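PDB 5LXZ: secreted protein from Streptomyces lividans TK24, which is probably a copper-radical oxidase of the AA5 family, related to galactose oxidase, with a copper centre at its likely active site. Local coordinates for residues S45-D53 and G96-K104; D219-F227 and K238-Y248. The protein carries 1 engineered substitution. All coordinates share one frame; numbering follows the deposited sequence. Where two conformers were deposited one is given.

Interaction 1 comes first along the chain. It brings the end of strand 91-102 back against the helix that follows strand 39-44 and closes a loop of 42 residues, much of it strand. Interaction 2 opens later, after the strands from 111 to 210. It closes a short loop of 10 residues between 219-227 and 238-248. The two are in series: neither crosses nor encloses the other. They meet because strands 218-222 and 226-230 both pair with strand 91-102. R99 forms a salt bridge with D219, and G96 O packs on CB of A247. Interaction 1 holds two ligands of one copper ion, D53 and E101, and interaction 2 holds one ligand of another, Y248.

Interaction 1. Residues S45-D53 and G96-K104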
loop_
_atom_site.group_PDB
_atom_site.type_symbol
_atom_site.label_atom_id
_atom_site.label_comp_id
_atom_site.label_asym_id
_atom_site.label_seq_id
_atom_site.Cartn_x
_atom_site.Cartn_y
_atom_site.Cartn_z
ATOM N N SER A 45 -1.275 -16.526 2.088
ATOM C CA SER A 45 -0.225 -17.492 2.363
ATOM C C SER A 45 0.931 -16.890 3.155
ATOM O O SER A 45 1.837 -17.600 3.576
ATOM C CB SER A 45 0.289 -18.116 1.077
ATOM O OG SER A 45 0.792 -17.107 0.222
ATOM N N GLY A 46 0.913 -15.579 3.378
ATOM C CA GLY A 46 1.810 -14.963 4.350
ATOM C C GLY A 46 3.233 -14.795 3.854
ATOM O O GLY A 46 4.163 -14.694 4.673
ATOM N N ASN A 47 3.435 -14.740 2.539
ATOM C CA ASN A 47 4.756 -14.756 1.948
ATOM C C ASN A 47 5.594 -15.923 2.488
ATOM O O ASN A 47 6.741 -15.760 2.889
ATOM C CB ASN A 47 5.491 -13.434 2.149
ATOM C CG ASN A 47 6.681 -13.284 1.209
ATOM O OD1 ASN A 47 6.726 -13.876 0.127
ATOM N ND2 ASN A 47 7.635 -12.481 1.586
ATOM N N ASN A 48 4.957 -17.084 2.540
ATOM C CA ASN A 48 5.568 -18.307 3.041
ATOM C C ASN A 48 5.372 -19.352 1.947
ATOM O O ASN A 48 4.256 -19.685 1.595
ATOM C CB ASN A 48 4.914 -18.676 4.327
ATOM C CG ASN A 48 5.436 -19.970 4.886
ATOM O OD1 ASN A 48 5.124 -21.037 4.375
ATOM N ND2 ASN A 48 6.157 -19.883 5.976
ATOM N N GLN A 49 6.475 -19.862 1.437
ATOM C CA GLN A 49 6.499 -20.794 0.302
ATOM C C GLN A 49 5.742 -22.043 0.610
ATOM O O GLN A 49 5.038 -22.547 -0.242
ATOM C CB GLN A 49 7.946 -21.204 -0.009
ATOM C CG GLN A 49 8.840 -20.059 -0.388
ATOM C CD GLN A 49 8.334 -19.324 -1.605
ATOM O OE1 GLN A 49 7.551 -19.867 -2.394
ATOM N NE2 GLN A 49 8.774 -18.079 -1.772
ATOM N N ASP A 50 5.877 -22.518 1.846
ATOM C CA ASP A 50 5.154 -23.730 2.249
ATOM C C ASP A 50 3.669 -23.521 2.176
ATOM O O ASP A 50 2.930 -24.353 1.652
ATOM C CB ASP A 50 5.576 -24.198 3.641
ATOM C CG ASP A 50 7.003 -24.699 3.684
ATOM O OD1 ASP A 50 7.542 -25.149 2.645
ATOM O OD2 ASP A 50 7.599 -24.616 4.786
ATOM N N ASN A 51 3.200 -22.370 2.647
ATOM C CA ASN A 51 1.782 -22.098 2.632
ATOM C C ASN A 51 1.281 -21.853 1.229
ATOM O O ASN A 51 0.162 -22.235 0.911
ATOM C CB ASN A 51 1.466 -20.907 3.524
ATOM C CG ASN A 51 1.590 -21.209 5.003
ATOM O OD1 ASN A 51 1.836 -22.352 5.448
ATOM N ND2 ASN A 51 1.401 -20.176 5.792
ATOM N N SER A 52 2.099 -21.233 0.390
ATOM C CA SER A 52 1.708 -21.021 -1.005
ATOM C C SER A 52 1.506 -22.378 -1.716
ATOM O O SER A 52 0.496 -22.608 -2.383
ATOM C CB SER A 52 2.755 -20.214 -1.725
ATOM O OG SER A 52 2.392 -19.991 -3.085
ATOM N N ASP A 53 2.472 -23.274 -1.511
ATOM C CA ASP A 53 2.386 -24.638 -2.105
ATOM C C ASP A 53 1.197 -25.421 -1.617
ATOM O O ASP A 53 0.535 -26.137 -2.407
ATOM C CB ASP A 53 3.666 -25.413 -1.793
ATOM C CG ASP A 53 4.869 -24.849 -2.488
ATOM O OD1 ASP A 53 4.657 -24.086 -3.451
ATOM O OD2 ASP A 53 6.019 -25.138 -2.067
ATOM N N GLY A 96 -4.258 -10.584 -5.958
ATOM C CA GLY A 96 -3.540 -11.579 -5.174
ATOM C C GLY A 96 -2.528 -12.299 -6.000
ATOM O O GLY A 96 -2.124 -11.851 -7.054
ATOM N N THR A 97 -2.087 -13.450 -5.490
ATOM C CA THR A 97 -1.020 -14.162 -6.141
ATOM C C THR A 97 -1.355 -15.642 -6.296
ATOM O O THR A 97 -2.155 -16.203 -5.520
ATOM C CB THR A 97 0.320 -13.944 -5.390
ATOM O OG1 THR A 97 1.393 -14.485 -6.148
ATOM C CG2 THR A 97 0.301 -14.586 -3.991
ATOM N N LYS A 98 -0.763 -16.300 -7.253
ATOM C CA LYS A 98 -0.851 -17.762 -7.229
ATOM C C LYS A 98 0.522 -18.396 -7.087
ATOM O O LYS A 98 0.631 -19.617 -7.040
ATOM C CB LYS A 98 -1.594 -18.255 -8.456
ATOM C CG LYS A 98 -0.941 -17.855 -9.772
ATOM C CD LYS A 98 -1.686 -18.448 -10.944
ATOM C CE LYS A 98 -0.799 -18.534 -12.170
ATOM N NZ LYS A 98 -1.504 -19.095 -13.359
ATOM N N ARG A 99 1.556 -17.567 -6.969
ATOM C CA ARG A 99 2.928 -18.046 -6.951
ATOM C C ARG A 99 3.880 -16.942 -6.589
ATOM O O ARG A 99 3.697 -15.791 -7.006
ATOM C CB ARG A 99 3.327 -18.596 -8.328
ATOM C CG ARG A 99 4.671 -19.308 -8.393
ATOM C CD ARG A 99 4.890 -19.954 -9.760
ATOM N NE ARG A 99 6.181 -20.648 -9.861
ATOM C CZ ARG A 99 6.464 -21.837 -9.323
ATOM N NH1 ARG A 99 5.567 -22.501 -8.609
ATOM N NH2 ARG A 99 7.675 -22.368 -9.486
ATOM N N TYR A 100 4.908 -17.318 -5.830
ATOM C CA TYR A 100 6.034 -16.468 -5.589
ATOM C C TYR A 100 7.212 -17.342 -5.204
ATOM O O TYR A 100 7.966 -16.922 -4.317
ATOM C CB TYR A 100 5.746 -15.385 -4.529
ATOM C CG TYR A 100 5.049 -15.872 -3.270
ATOM C CD1 TYR A 100 3.666 -15.979 -3.205
ATOM C CD2 TYR A 100 5.782 -16.220 -2.136
ATOM C CE1 TYR A 100 3.038 -16.420 -2.066
ATOM C CE2 TYR A 100 5.162 -16.683 -0.985
ATOM C CZ TYR A 100 3.793 -16.748 -0.930
ATOM O OH TYR A 100 3.172 -17.174 0.240
ATOM N N GLU A 101 7.519 -18.371 -6.025
ATOM C CA GLU A 101 8.553 -19.287 -5.718
ATOM C C GLU A 101 9.861 -18.568 -5.764
ATOM O O GLU A 101 10.088 -17.776 -6.670
ATOM C CB GLU A 101 8.583 -20.372 -6.813
ATOM C CG GLU A 101 9.292 -21.648 -6.404
ATOM C CD GLU A 101 8.560 -22.438 -5.331
ATOM O OE1 GLU A 101 7.306 -22.421 -5.309
ATOM O OE2 GLU A 101 9.231 -23.090 -4.494
ATOM N N LYS A 102 10.703 -18.866 -4.788
ATOM C CA LYS A 102 12.061 -18.363 -4.755
ATOM C C LYS A 102 12.790 -19.001 -5.946
ATOM O O LYS A 102 12.596 -20.182 -6.257
ATOM C CB LYS A 102 12.686 -18.743 -3.407
ATOM C CG LYS A 102 14.016 -18.095 -3.107
ATOM C CD LYS A 102 14.550 -18.628 -1.785
ATOM C CE LYS A 102 15.801 -17.892 -1.381
ATOM N NZ LYS A 102 16.335 -18.442 -0.111
ATOM N N LEU A 103 13.555 -18.209 -6.671
ATOM C CA LEU A 103 14.218 -18.743 -7.872
ATOM C C LEU A 103 15.593 -19.269 -7.559
ATOM O O LEU A 103 16.352 -18.618 -6.848
ATOM C CB LEU A 103 14.315 -17.707 -8.968
ATOM C CG LEU A 103 12.974 -17.276 -9.522
ATOM C CD1 LEU A 103 13.148 -16.067 -10.420
ATOM C CD2 LEU A 103 12.277 -18.423 -10.248
ATOM N N LYS A 104 15.885 -20.442 -8.118
ATOM C CA LYS A 104 17.171 -21.101 -7.944
ATOM C C LYS A 104 18.193 -20.452 -8.861
ATOM O O LYS A 104 17.904 -20.174 -10.024
ATOM C CB LYS A 104 17.086 -22.607 -8.276
ATOM C CG LYS A 104 16.130 -23.406 -7.398
HETATM O O HOH W 1 4.789 -19.588 -4.129
#
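D53 and E101 form a copper site where the last turn of the short helix 49-54 meets the end of strand 91-102. D53 OD1 and E101 OE1, 3.6 Å apart, both bind the metal. Their carboxylate planes are only 3° apart. The copper probably offsets the repulsion between the two acids. Q49 packs beside E101 and Y100. Its side chain is bent at chi2 (-59°), which brings the amide to the strand backbone. There Q49 NE2 donates to Y100 O at 2.9 Å, and the bond is nearly straight (166°). The oxygen lies in the amide plane of Q49, but the nitrogen sits above the plane of the carbonyl. The other end of the amide takes a hydrogen from a water, 3.3 Å from Q49 OE1. The same water accepts from Y100 N at 2.8 Å and bonds S52 OG, and it sits over the centre of one face of the Y100 ring. With an alanine at Q49, Y100 O would probably lose this donor and the bridging water one of its partners. The hydroxyl of Y100 reaches the turn before the helix. N48 N donates to Y100 OH at 2.9 Å. S45 OG meets that hydroxyl at the ring edge, but the separation is too short to trust and the tyrosine has a second conformer. N47 OD1 approaches the ring obliquely, 3.4 Å from Y100 CD2, while its ND2 bonds D478. N48 also caps the helix: its OD1 accepts from N51 N. Around the contact, F79 meets the Y100 ring edge-to-face and S45 OG bonds D77. Strand 91-102 also pairs with strand 218-222, where R99 forms a salt bridge with D219.

Interaction 2. Residues D219-F227 and K238-Y248; sequences DFQGIRDAF and KVDPMHEARAY. Engineered in segment 238-248: A247 (natural residue Trp). With CU (copper (II) ion), chain B.
F220 and Y248 meet at the copper centre of this kelch-type beta-propeller protein. The edge of F220 points at one face of Y248 in a T-shaped stack, with ring centroids 4.9 Å apart and planes at 68°. The leading atom, F220 CZ, comes within 3.5 Å of Y248 CE1. It also touches CB of A247 at 3.7 Å. A247 is an engineered substitution for Trp, so this is the packing of the mutant. Next along, CA of G222 packs against the backbone of R246 and A247. A CB there would clash with both. Backbone hydrogen bonds then join the two segments: R246 N to I223 O, M242 N to R224 O, and V239 N to A226 O. At the far end F227 and K238 form an antiparallel non-hydrogen-bonded pair, part of the hairpin of strands 226-230 and 235-238. A water also bridges A226 N and V239 O. R224 runs out along the loop, extended from CG to NE. CB of A245 lies over one face of its guanidinium group. In that group's plane, R224 NE donates to H243 O at 3.2 Å. At the metal end, H461 and H548 also bind the copper, and Y460 belongs to the site. Y248 OH binds the ion at 2.1 Å, and a water lies 2.2 Å from the copper as a further ligand.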
loop_
_atom_site.group_PDB
_atom_site.type_symbol
_atom_site.label_atom_id
_atom_site.label_comp_id
_atom_site.label_asym_id
_atom_site.label_seq_id
_atom_site.Cartn_x
_atom_site.Cartn_y
_atom_site.Cartn_z
ATOM N N ASP A 219 9.397 -15.605 -8.537
ATOM C CA ASP A 219 8.503 -15.817 -9.714
ATOM C C ASP A 219 7.096 -15.480 -9.204
ATOM O O ASP A 219 6.352 -16.356 -8.773
ATOM C CB ASP A 219 8.612 -17.266 -10.208
ATOM C CG ASP A 219 7.681 -17.584 -11.388
ATOM O OD1 ASP A 219 7.113 -16.640 -11.993
ATOM O OD2 ASP A 219 7.514 -18.798 -11.701
ATOM N N PHE A 220 6.685 -14.266 -9.461
ATOM C CA PHE A 220 5.590 -13.687 -8.765
ATOM C C PHE A 220 4.417 -13.383 -9.733
ATOM O O PHE A 220 4.608 -12.577 -10.625
ATOM C CB PHE A 220 6.202 -12.454 -8.139
ATOM C CG PHE A 220 5.260 -11.652 -7.301
ATOM C CD1 PHE A 220 4.278 -12.263 -6.589
ATOM C CD2 PHE A 220 5.423 -10.274 -7.193
ATOM C CE1 PHE A 220 3.417 -11.527 -5.795
ATOM C CE2 PHE A 220 4.554 -9.528 -6.423
ATOM C CZ PHE A 220 3.558 -10.153 -5.715
ATOM N N GLN A 221 3.232 -14.010 -9.554
ATOM C CA GLN A 221 2.174 -14.029 -10.561
ATOM C C GLN A 221 0.845 -13.639 -9.929
ATOM O O GLN A 221 0.551 -14.135 -8.844
ATOM C CB GLN A 221 2.009 -15.446 -11.075
ATOM C CG GLN A 221 3.260 -15.987 -11.806
ATOM C CD GLN A 221 3.144 -17.464 -12.177
ATOM O OE1 GLN A 221 2.274 -18.178 -11.732
ATOM N NE2 GLN A 221 4.049 -17.916 -13.001
ATOM N N GLY A 222 0.071 -12.833 -10.635
ATOM C CA GLY A 222 -1.211 -12.306 -10.112
ATOM C C GLY A 222 -2.400 -13.172 -10.416
ATOM O O GLY A 222 -2.365 -14.031 -11.307
ATOM N N ILE A 223 -3.512 -12.877 -9.725
ATOM C CA ILE A 223 -4.800 -13.494 -9.974
ATOM C C ILE A 223 -5.893 -12.421 -10.140
ATOM O O ILE A 223 -5.648 -11.250 -9.845
ATOM C CB ILE A 223 -5.165 -14.444 -8.830
ATOM C CG1 ILE A 223 -5.415 -13.671 -7.525
ATOM C CG2 ILE A 223 -4.092 -15.540 -8.683
ATOM C CD1 ILE A 223 -5.810 -14.558 -6.354
ATOM N N ARG A 224 -7.040 -12.830 -10.679
ATOM C CA ARG A 224 -8.144 -11.935 -10.991
ATOM C C ARG A 224 -9.179 -11.828 -9.882
ATOM O O ARG A 224 -10.069 -10.984 -9.973
ATOM C CB ARG A 224 -8.854 -12.383 -12.258
ATOM C CG ARG A 224 -7.964 -12.420 -13.473
ATOM C CD ARG A 224 -8.679 -12.884 -14.752
ATOM N NE ARG A 224 -7.673 -12.802 -15.812
ATOM C CZ ARG A 224 -6.697 -13.706 -16.057
ATOM N NH1 ARG A 224 -6.593 -14.848 -15.365
ATOM N NH2 ARG A 224 -5.796 -13.472 -17.015
ATOM N N ASP A 225 -9.107 -12.700 -8.884
ATOM C CA ASP A 225 -10.157 -12.862 -7.895
ATOM C C ASP A 225 -10.537 -11.576 -7.197
ATOM O O ASP A 225 -9.653 -10.772 -6.858
ATOM C CB ASP A 225 -9.742 -13.845 -6.800
ATOM C CG ASP A 225 -9.376 -15.227 -7.322
ATOM O OD1 ASP A 225 -8.892 -15.383 -8.466
ATOM O OD2 ASP A 225 -9.532 -16.188 -6.526
ATOM N N ALA A 226 -11.813 -11.407 -6.916
ATOM C CA ALA A 226 -12.307 -10.300 -6.129
ATOM C C ALA A 226 -13.391 -10.704 -5.171
ATOM O O ALA A 226 -14.255 -11.567 -5.496
ATOM C CB ALA A 226 -12.798 -9.199 -7.022
ATOM N N PHE A 227 -13.414 -10.059 -4.009
ATOM C CA PHE A 227 -14.398 -10.368 -2.985
ATOM C C PHE A 227 -14.829 -9.071 -2.316
ATOM O O PHE A 227 -14.104 -8.087 -2.344
ATOM C CB PHE A 227 -13.766 -11.240 -1.884
ATOM C CG PHE A 227 -13.204 -12.532 -2.373
ATOM C CD1 PHE A 227 -11.932 -12.602 -2.910
ATOM C CD2 PHE A 227 -14.013 -13.666 -2.406
ATOM C CE1 PHE A 227 -11.428 -13.797 -3.405
ATOM C CE2 PHE A 227 -13.511 -14.852 -2.937
ATOM C CZ PHE A 227 -12.236 -14.917 -3.409
ATOM N N LYS A 238 -17.725 -13.697 -2.722
ATOM C CA LYS A 238 -17.188 -13.640 -4.052
ATOM C C LYS A 238 -18.023 -12.689 -4.915
ATOM O O LYS A 238 -19.263 -12.717 -4.863
ATOM C CB LYS A 238 -17.219 -15.037 -4.692
ATOM C CG LYS A 238 -16.563 -15.106 -6.057
ATOM C CD LYS A 238 -16.303 -16.562 -6.456
ATOM C CE LYS A 238 -15.328 -16.688 -7.607
ATOM N NZ LYS A 238 -15.876 -16.158 -8.881
ATOM N N VAL A 239 -17.347 -11.809 -5.644
ATOM C CA VAL A 239 -17.954 -10.965 -6.650
ATOM C C VAL A 239 -17.299 -11.234 -7.979
ATOM O O VAL A 239 -16.434 -12.088 -8.087
ATOM C CB VAL A 239 -17.903 -9.459 -6.225
ATOM C CG1 VAL A 239 -18.706 -9.260 -4.938
ATOM C CG2 VAL A 239 -16.476 -8.892 -6.155
ATOM N N ASP A 240 -17.646 -10.470 -9.014
ATOM C CA ASP A 240 -17.012 -10.756 -10.313
ATOM C C ASP A 240 -15.501 -10.593 -10.217
ATOM O O ASP A 240 -15.037 -9.620 -9.581
ATOM C CB ASP A 240 -17.491 -9.817 -11.412
ATOM C CG ASP A 240 -18.864 -10.137 -11.923
ATOM O OD1 ASP A 240 -19.601 -10.965 -11.313
ATOM O OD2 ASP A 240 -19.219 -9.444 -12.904
ATOM N N PRO A 241 -14.746 -11.492 -10.859
ATOM C CA PRO A 241 -13.311 -11.260 -10.950
ATOM C C PRO A 241 -12.996 -10.065 -11.856
ATOM O O PRO A 241 -13.775 -9.704 -12.731
ATOM C CB PRO A 241 -12.808 -12.537 -11.597
ATOM C CG PRO A 241 -13.942 -13.008 -12.474
ATOM C CD PRO A 241 -15.141 -12.706 -11.633
ATOM N N MET A 242 -11.845 -9.447 -11.618
ATOM C CA MET A 242 -11.332 -8.451 -12.528
ATOM C C MET A 242 -11.050 -9.060 -13.909
ATOM O O MET A 242 -10.854 -10.274 -14.046
ATOM C CB MET A 242 -10.027 -7.846 -11.996
ATOM C CG MET A 242 -10.245 -7.082 -10.737
ATOM S SD MET A 242 -8.726 -6.341 -10.102
ATOM C CE MET A 242 -7.751 -7.800 -9.780
ATOM N N HIS A 243 -11.029 -8.209 -14.924
ATOM C CA HIS A 243 -10.563 -8.649 -16.239
ATOM C C HIS A 243 -9.090 -9.006 -16.230
ATOM O O HIS A 243 -8.668 -9.991 -16.831
ATOM C CB HIS A 243 -10.851 -7.571 -17.264
ATOM C CG HIS A 243 -12.306 -7.300 -17.440
ATOM N ND1 HIS A 243 -13.089 -8.037 -18.299
ATOM C CD2 HIS A 243 -13.128 -6.414 -16.845
ATOM C CE1 HIS A 243 -14.333 -7.598 -18.228
ATOM N NE2 HIS A 243 -14.380 -6.607 -17.366
ATOM N N GLU A 244 -8.282 -8.172 -15.563
ATOM C CA GLU A 244 -6.853 -8.384 -15.455
ATOM C C GLU A 244 -6.475 -9.102 -14.173
ATOM O O GLU A 244 -7.008 -8.814 -13.113
ATOM C CB GLU A 244 -6.121 -7.055 -15.476
ATOM C CG GLU A 244 -6.313 -6.247 -16.740
ATOM C CD GLU A 244 -5.614 -6.858 -17.947
ATOM O OE1 GLU A 244 -4.495 -7.408 -17.791
ATOM O OE2 GLU A 244 -6.166 -6.757 -19.079
ATOM N N ALA A 245 -5.537 -10.035 -14.273
ATOM C CA ALA A 245 -4.875 -10.603 -13.113
ATOM C C ALA A 245 -3.935 -9.533 -12.564
ATOM O O ALA A 245 -3.236 -8.875 -13.339
ATOM C CB ALA A 245 -4.104 -11.828 -13.520
ATOM N N ARG A 246 -3.959 -9.338 -11.244
ATOM C CA ARG A 246 -3.165 -8.283 -10.623
ATOM C C ARG A 246 -2.661 -8.718 -9.265
ATOM O O ARG A 246 -3.440 -8.901 -8.349
ATOM C CB ARG A 246 -3.976 -6.992 -10.449
ATOM C CG ARG A 246 -4.680 -6.474 -11.703
ATOM C CD ARG A 246 -5.526 -5.262 -11.286
ATOM N NE ARG A 246 -6.369 -4.854 -12.386
ATOM C CZ ARG A 246 -6.027 -3.993 -13.348
ATOM N NH1 ARG A 246 -4.894 -3.341 -13.338
ATOM N NH2 ARG A 246 -6.856 -3.728 -14.357
ATOM N N ALA A 247 -1.346 -8.876 -9.149
ATOM C CA ALA A 247 -0.661 -8.875 -7.871
ATOM C C ALA A 247 -0.207 -7.463 -7.614
ATOM O O ALA A 247 0.510 -6.871 -8.425
ATOM C CB ALA A 247 0.553 -9.808 -7.850
ATOM N N TYR A 248 -0.608 -6.913 -6.466
ATOM C CA TYR A 248 -0.221 -5.568 -5.997
ATOM C C TYR A 248 -0.934 -4.409 -6.716
ATOM O O TYR A 248 -0.326 -3.378 -7.044
ATOM C CB TYR A 248 1.276 -5.325 -6.092
ATOM C CG TYR A 248 2.174 -6.067 -5.189
ATOM C CD1 TYR A 248 1.724 -7.034 -4.295
ATOM C CD2 TYR A 248 3.510 -5.720 -5.199
ATOM C CE1 TYR A 248 2.625 -7.669 -3.470
ATOM C CE2 TYR A 248 4.396 -6.361 -4.405
ATOM C CZ TYR A 248 3.958 -7.319 -3.545
ATOM O OH TYR A 248 4.922 -7.879 -2.772
HETATM CU CU CU B . 4.583 -7.897 -0.740
HETATM O O HOH W 2 -13.887 -13.244 -8.064
HETATM O O HOH W 3 5.503 -9.656 -1.653
#